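Local coordinates for protein putative acetyl transferase (Pyrococcus furiosus, PDB 1VKC) that probably transfers acyl groups as a member of the GNAT acetyltransferase family, its exact substrate not being established, at residues K25-I30 with D96-K101; G75-C80 with A92-I97. One frame throughout, in Å; residues are numbered along the deposited sequence.

Strand 90-99 carries both contacts, and D96 and I97 belong to each. In interaction 1 the helix 20-31, early in the chain, lies across the later half of this strand and the turn after it. In interaction 2 the earlier half pairs with strand 73-83, its hairpin partner. The two centres are 11 Å apart, and H76 probably joins them through a hydrogen bond from its N to E98 O, 2.9 Å long. Along the chain the order is 25-30, 75-80, then 92-101. Together they place strand 90-99 in the GNAT fold, with the helix over one face and the hairpin partner at its edge. The strand leads into the loop that in this family usually receives the acetyl-CoA pyrophosphate.

Interaction 1. Residues K25-I30 with D96-K101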
loop_
_atom_site.group_PDB
_atom_site.type_symbol
_atom_site.label_atom_id
_atom_site.label_comp_id
_atom_site.label_asym_id
_atom_site.label_seq_id
_atom_site.Cartn_x
_atom_site.Cartn_y
_atom_site.Cartn_z
ATOM N N LYS A 25 -5.318 -8.424 -3.349
ATOM C CA LYS A 25 -4.482 -7.727 -2.356
ATOM C C LYS A 25 -3.416 -6.845 -2.980
ATOM O O LYS A 25 -3.138 -5.751 -2.484
ATOM C CB LYS A 25 -3.863 -8.719 -1.376
ATOM C CG LYS A 25 -4.860 -9.226 -0.343
ATOM C CD LYS A 25 -4.398 -10.561 0.281
ATOM C CE LYS A 25 -5.151 -10.860 1.555
ATOM N N LEU A 26 -2.830 -7.293 -4.080
ATOM C CA LEU A 26 -1.861 -6.478 -4.786
ATOM C C LEU A 26 -2.527 -5.234 -5.409
ATOM O O LEU A 26 -2.003 -4.115 -5.323
ATOM C CB LEU A 26 -1.155 -7.326 -5.844
ATOM C CG LEU A 26 -0.125 -6.679 -6.759
ATOM C CD1 LEU A 26 0.975 -6.005 -5.986
ATOM C CD2 LEU A 26 0.427 -7.748 -7.694
ATOM N N ASP A 27 -3.689 -5.431 -6.010
ATOM C CA ASP A 27 -4.456 -4.317 -6.535
ATOM C C ASP A 27 -4.880 -3.335 -5.432
ATOM O O ASP A 27 -4.877 -2.142 -5.647
ATOM C CB ASP A 27 -5.676 -4.818 -7.268
ATOM C CG ASP A 27 -6.535 -3.688 -7.789
ATOM O OD1 ASP A 27 -6.075 -2.920 -8.671
ATOM O OD2 ASP A 27 -7.675 -3.489 -7.347
ATOM N N ARG A 28 -5.255 -3.849 -4.274
ATOM C CA ARG A 28 -5.568 -2.995 -3.120
ATOM C C ARG A 28 -4.370 -2.124 -2.750
ATOM O O ARG A 28 -4.507 -0.927 -2.526
ATOM C CB ARG A 28 -5.960 -3.850 -1.928
ATOM C CG ARG A 28 -6.146 -3.070 -0.631
ATOM C CD ARG A 28 -6.882 -3.846 0.413
ATOM N NE ARG A 28 -8.148 -4.327 -0.137
ATOM C CZ ARG A 28 -8.851 -5.351 0.331
ATOM N NH1 ARG A 28 -8.442 -6.040 1.408
ATOM N NH2 ARG A 28 -9.977 -5.699 -0.290
ATOM N N GLU A 29 -3.197 -2.738 -2.694
ATOM C CA GLU A 29 -1.963 -2.027 -2.343
ATOM C C GLU A 29 -1.607 -0.984 -3.403
ATOM O O GLU A 29 -1.350 0.186 -3.080
ATOM C CB GLU A 29 -0.807 -3.037 -2.139
ATOM C CG GLU A 29 0.549 -2.415 -1.748
ATOM C CD GLU A 29 0.579 -1.844 -0.329
ATOM O OE1 GLU A 29 1.211 -0.784 -0.121
ATOM O OE2 GLU A 29 -0.005 -2.454 0.577
ATOM N N ILE A 30 -1.590 -1.404 -4.660
ATOM C CA ILE A 30 -1.243 -0.520 -5.762
ATOM C C ILE A 30 -2.233 0.665 -5.893
ATOM O O ILE A 30 -1.813 1.836 -5.939
ATOM C CB ILE A 30 -1.163 -1.315 -7.092
ATOM C CG1 ILE A 30 0.081 -2.223 -7.089
ATOM C CG2 ILE A 30 -1.096 -0.369 -8.307
ATOM C CD1 ILE A 30 0.204 -3.103 -8.300
ATOM N N ASP A 96 -7.843 -4.261 -15.362
ATOM C CA ASP A 96 -6.582 -4.059 -14.731
ATOM C C ASP A 96 -5.451 -4.784 -15.440
ATOM O O ASP A 96 -5.632 -5.874 -15.937
ATOM C CB ASP A 96 -6.698 -4.606 -13.304
ATOM C CG ASP A 96 -5.661 -4.092 -12.412
ATOM O OD1 ASP A 96 -4.943 -3.139 -12.804
ATOM O OD2 ASP A 96 -5.493 -4.564 -11.279
ATOM N N ILE A 97 -4.285 -4.147 -15.468
ATOM C CA ILE A 97 -3.032 -4.812 -15.769
ATOM C C ILE A 97 -1.971 -4.191 -14.844
ATOM O O ILE A 97 -1.797 -2.977 -14.817
ATOM C CB ILE A 97 -2.697 -4.703 -17.263
ATOM C CG1 ILE A 97 -1.374 -5.394 -17.583
ATOM C CG2 ILE A 97 -2.666 -3.259 -17.726
ATOM C CD1 ILE A 97 -1.348 -5.952 -18.982
ATOM N N GLU A 98 -1.330 -5.037 -14.044
ATOM C CA GLU A 98 -0.440 -4.604 -12.973
ATOM C C GLU A 98 0.783 -5.516 -12.959
ATOM O O GLU A 98 0.663 -6.731 -13.123
ATOM C CB GLU A 98 -1.184 -4.625 -11.609
ATOM C CG GLU A 98 -2.147 -3.450 -11.424
ATOM C CD GLU A 98 -3.160 -3.587 -10.270
ATOM O OE1 GLU A 98 -3.926 -2.614 -10.041
ATOM O OE2 GLU A 98 -3.216 -4.629 -9.580
ATOM N N VAL A 99 1.966 -4.920 -12.831
ATOM C CA VAL A 99 3.212 -5.680 -12.675
ATOM C C VAL A 99 3.896 -5.165 -11.397
ATOM O O VAL A 99 3.898 -3.972 -11.143
ATOM C CB VAL A 99 4.119 -5.522 -13.909
ATOM C CG1 VAL A 99 5.472 -6.216 -13.708
ATOM C CG2 VAL A 99 3.414 -6.053 -15.165
ATOM N N VAL A 100 4.435 -6.070 -10.583
ATOM C CA VAL A 100 5.071 -5.664 -9.319
ATOM C C VAL A 100 6.303 -4.826 -9.604
ATOM O O VAL A 100 6.970 -5.024 -10.598
ATOM C CB VAL A 100 5.425 -6.855 -8.405
ATOM C CG1 VAL A 100 4.186 -7.563 -7.998
ATOM C CG2 VAL A 100 6.435 -7.815 -9.080
ATOM N N LYS A 101 6.578 -3.870 -8.721
ATOM C CA LYS A 101 7.577 -2.827 -8.980
ATOM C C LYS A 101 8.955 -3.372 -9.350
ATOM O O LYS A 101 9.608 -2.856 -10.240
ATOM C CB LYS A 101 7.668 -1.864 -7.792
ATOM C CG LYS A 101 7.922 -2.524 -6.431
ATOM C CD LYS A 101 7.944 -1.480 -5.314
ATOM C CE LYS A 101 7.763 -2.110 -3.952
ATOM N NZ LYS A 101 7.846 -1.084 -2.867
#
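The carboxylates of D27 and E98 meet nearly coplanar, 22° apart, with D27 OD1 and E98 OE1 separated by 2.6 Å. Over one face of the E98 carboxylate sits the methyl end of I30, its CD1 3.9 Å from E98 CD and equally close to the chain carbons before it. D96 approaches from the opposite face, but its OD2 is modelled too near E98 for that spacing to be trusted. D27 reaches the strand because its CG stands anti to the backbone N (chi1 178°), while E98 runs extended beyond CG and crosses the D27 side chain at about a right angle. D27 and E98 each have a further partner: H76 NE2 hydrogen-bonds E98 OE2, and H48 NE2 does the same for D27 OD2. Cutting E98 back to an alanine would probably leave H76 NE2 without its acceptor and open a gap between I30 and D27. Farther along, L26 CD2 packs 3.8 Å from V100 CG1, an apolar end to a largely acidic, buried contact. Helix 25-30 passes over strand 96-99 at 84°, the axes 9.9 Å apart, and L26 also touches L73 of strand 73-83. I97 and V99 face helix 108-122, on the other side of the sheet. Past the strand, K101 NZ bonds Y32 O of the second subunit, so the contact lies beside the dimer interface.

Interaction 2. Residues G75-C80 with A92-I97; sequences GHVWIC and AYIYDI
Y95 lies against W78 in an edge-to-face pair, its CD1 3.6 Å from W78 CE2 over one face of the indole. The planes stand 51° apart and the centroids of the six-membered rings 4.8 Å, while Y95 CB makes an off-centre CH-pi contact with the same indole face. Farther round the same ring, C80 CB lies 3.6 Å from Y95 CE1, and the C80 sulfur comes at the ring obliquely. Y95 CG turns beside the backbone N (chi1 -83°), which carries the ring along strand 75-80 from W78 to C80; Y93 CD1 rests over one of its faces. On the other face of the sheet, I79 CG1 touches I94 CD1 at 3.8 Å, I79 CG2 meets A92 CB at 3.7 Å, and V77 packs on I94 and I97.

The backbone sets these positions. C80 and Y93 exchange two hydrogen bonds, Y93 N to C80 O being 2.6 Å and nearly straight. Next comes a beta bulge: Y95 and D96 together stand opposite W78, whose O takes Y95 N and whose N reaches D96 O. Y95, with helical backbone angles, is the extra residue, a feature well known in this strand of GNAT proteins.

Farther out, F63 stacks on W78, and L55 of helix 41-57 touches both W78 and Y95. I79, A92 and I97 face helix 108-122, while strands 60-68 and 128-130 flank the hairpin within the sheet.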
loop_
_atom_site.group_PDB
_atom_site.type_symbol
_atom_site.label_atom_id
_atom_site.label_comp_id
_atom_site.label_asym_id
_atom_site.label_seq_id
_atom_site.Cartn_x
_atom_site.Cartn_y
_atom_site.Cartn_z
ATOM N N GLY A 75 2.661 -10.305 -11.772
ATOM C CA GLY A 75 1.701 -9.384 -12.356
ATOM C C GLY A 75 0.491 -10.107 -12.873
ATOM O O GLY A 75 0.474 -11.329 -12.922
ATOM N N HIS A 76 -0.522 -9.357 -13.280
ATOM C CA HIS A 76 -1.745 -9.979 -13.780
ATOM C C HIS A 76 -2.453 -9.071 -14.759
ATOM O O HIS A 76 -2.178 -7.856 -14.822
ATOM C CB HIS A 76 -2.680 -10.305 -12.602
ATOM C CG HIS A 76 -3.273 -9.088 -11.968
ATOM N ND1 HIS A 76 -4.479 -8.556 -12.365
ATOM C CD2 HIS A 76 -2.802 -8.268 -11.000
ATOM C CE1 HIS A 76 -4.730 -7.470 -11.660
ATOM N NE2 HIS A 76 -3.721 -7.263 -10.840
ATOM N N VAL A 77 -3.371 -9.668 -15.516
ATOM C CA VAL A 77 -4.346 -8.927 -16.280
ATOM C C VAL A 77 -5.739 -9.475 -15.966
ATOM O O VAL A 77 -5.909 -10.686 -15.789
ATOM C CB VAL A 77 -4.033 -8.925 -17.790
ATOM C CG1 VAL A 77 -3.856 -10.330 -18.352
ATOM C CG2 VAL A 77 -5.104 -8.177 -18.543
ATOM N N TRP A 78 -6.707 -8.564 -15.817
ATOM C CA TRP A 78 -8.102 -8.924 -15.525
ATOM C C TRP A 78 -8.940 -8.527 -16.729
ATOM O O TRP A 78 -9.009 -7.366 -17.061
ATOM C CB TRP A 78 -8.547 -8.214 -14.222
ATOM C CG TRP A 78 -9.979 -8.445 -13.763
ATOM C CD1 TRP A 78 -10.906 -9.292 -14.307
ATOM C CD2 TRP A 78 -10.618 -7.829 -12.635
ATOM N NE1 TRP A 78 -12.087 -9.208 -13.611
ATOM C CE2 TRP A 78 -11.939 -8.330 -12.572
ATOM C CE3 TRP A 78 -10.206 -6.902 -11.670
ATOM C CZ2 TRP A 78 -12.858 -7.930 -11.581
ATOM C CZ3 TRP A 78 -11.117 -6.498 -10.679
ATOM C CH2 TRP A 78 -12.428 -7.011 -10.648
ATOM N N ILE A 79 -9.560 -9.522 -17.371
ATOM C CA ILE A 79 -10.381 -9.335 -18.565
ATOM C C ILE A 79 -11.841 -9.645 -18.270
ATOM O O ILE A 79 -12.146 -10.638 -17.586
ATOM C CB ILE A 79 -9.942 -10.294 -19.687
ATOM C CG1 ILE A 79 -8.434 -10.309 -19.852
ATOM C CG2 ILE A 79 -10.638 -9.927 -21.016
ATOM C CD1 ILE A 79 -7.944 -11.561 -20.479
ATOM N N CYS A 80 -12.725 -8.814 -18.819
ATOM C CA CYS A 80 -14.173 -9.018 -18.782
ATOM C C CYS A 80 -14.755 -8.985 -20.193
ATOM O O CYS A 80 -14.624 -7.971 -20.893
ATOM C CB CYS A 80 -14.841 -7.896 -17.976
ATOM S SG CYS A 80 -16.610 -8.092 -17.710
ATOM N N ALA A 92 -13.722 -7.224 -25.101
ATOM C CA ALA A 92 -13.049 -7.600 -23.881
ATOM C C ALA A 92 -12.668 -6.297 -23.212
ATOM O O ALA A 92 -11.945 -5.504 -23.797
ATOM C CB ALA A 92 -11.843 -8.384 -24.169
ATOM N N TYR A 93 -13.158 -6.081 -22.000
ATOM C CA TYR A 93 -12.774 -4.922 -21.216
ATOM C C TYR A 93 -11.670 -5.350 -20.217
ATOM O O TYR A 93 -11.814 -6.347 -19.506
ATOM C CB TYR A 93 -13.972 -4.357 -20.485
ATOM C CG TYR A 93 -13.693 -3.016 -19.838
ATOM C CD1 TYR A 93 -13.357 -2.924 -18.489
ATOM C CD2 TYR A 93 -13.749 -1.842 -20.581
ATOM C CE1 TYR A 93 -13.108 -1.689 -17.897
ATOM C CE2 TYR A 93 -13.480 -0.601 -19.997
ATOM C CZ TYR A 93 -13.160 -0.539 -18.664
ATOM O OH TYR A 93 -12.911 0.694 -18.088
ATOM N N ILE A 94 -10.582 -4.607 -20.200
ATOM C CA ILE A 94 -9.476 -4.875 -19.288
ATOM C C ILE A 94 -9.645 -3.971 -18.083
ATOM O O ILE A 94 -9.465 -2.734 -18.174
ATOM C CB ILE A 94 -8.114 -4.588 -19.951
ATOM C CG1 ILE A 94 -7.961 -5.314 -21.292
ATOM C CG2 ILE A 94 -6.950 -4.906 -18.976
ATOM C CD1 ILE A 94 -7.940 -6.757 -21.228
ATOM N N TYR A 95 -10.006 -4.570 -16.968
ATOM C CA TYR A 95 -10.164 -3.836 -15.724
ATOM C C TYR A 95 -8.830 -3.393 -15.210
ATOM O O TYR A 95 -8.689 -2.288 -14.696
ATOM C CB TYR A 95 -10.844 -4.697 -14.667
ATOM C CG TYR A 95 -12.344 -4.712 -14.787
ATOM C CD1 TYR A 95 -13.042 -5.898 -14.948
ATOM C CD2 TYR A 95 -13.065 -3.523 -14.745
ATOM C CE1 TYR A 95 -14.438 -5.897 -15.056
ATOM C CE2 TYR A 95 -14.445 -3.514 -14.851
ATOM C CZ TYR A 95 -15.121 -4.702 -15.010
ATOM O OH TYR A 95 -16.491 -4.675 -15.114
ATOM N N ASP A 96 -7.843 -4.261 -15.362
ATOM C CA ASP A 96 -6.582 -4.059 -14.731
ATOM C C ASP A 96 -5.451 -4.784 -15.440
ATOM O O ASP A 96 -5.632 -5.874 -15.937
ATOM C CB ASP A 96 -6.698 -4.606 -13.304
ATOM C CG ASP A 96 -5.661 -4.092 -12.412
ATOM O OD1 ASP A 96 -4.943 -3.139 -12.804
ATOM O OD2 ASP A 96 -5.493 -4.564 -11.279
ATOM N N ILE A 97 -4.285 -4.147 -15.468
ATOM C CA ILE A 97 -3.032 -4.812 -15.769
ATOM C C ILE A 97 -1.971 -4.191 -14.844
ATOM O O ILE A 97 -1.797 -2.977 -14.817
ATOM C CB ILE A 97 -2.697 -4.703 -17.263
ATOM C CG1 ILE A 97 -1.374 -5.394 -17.583
ATOM C CG2 ILE A 97 -2.666 -3.259 -17.726
ATOM C CD1 ILE A 97 -1.348 -5.952 -18.982
#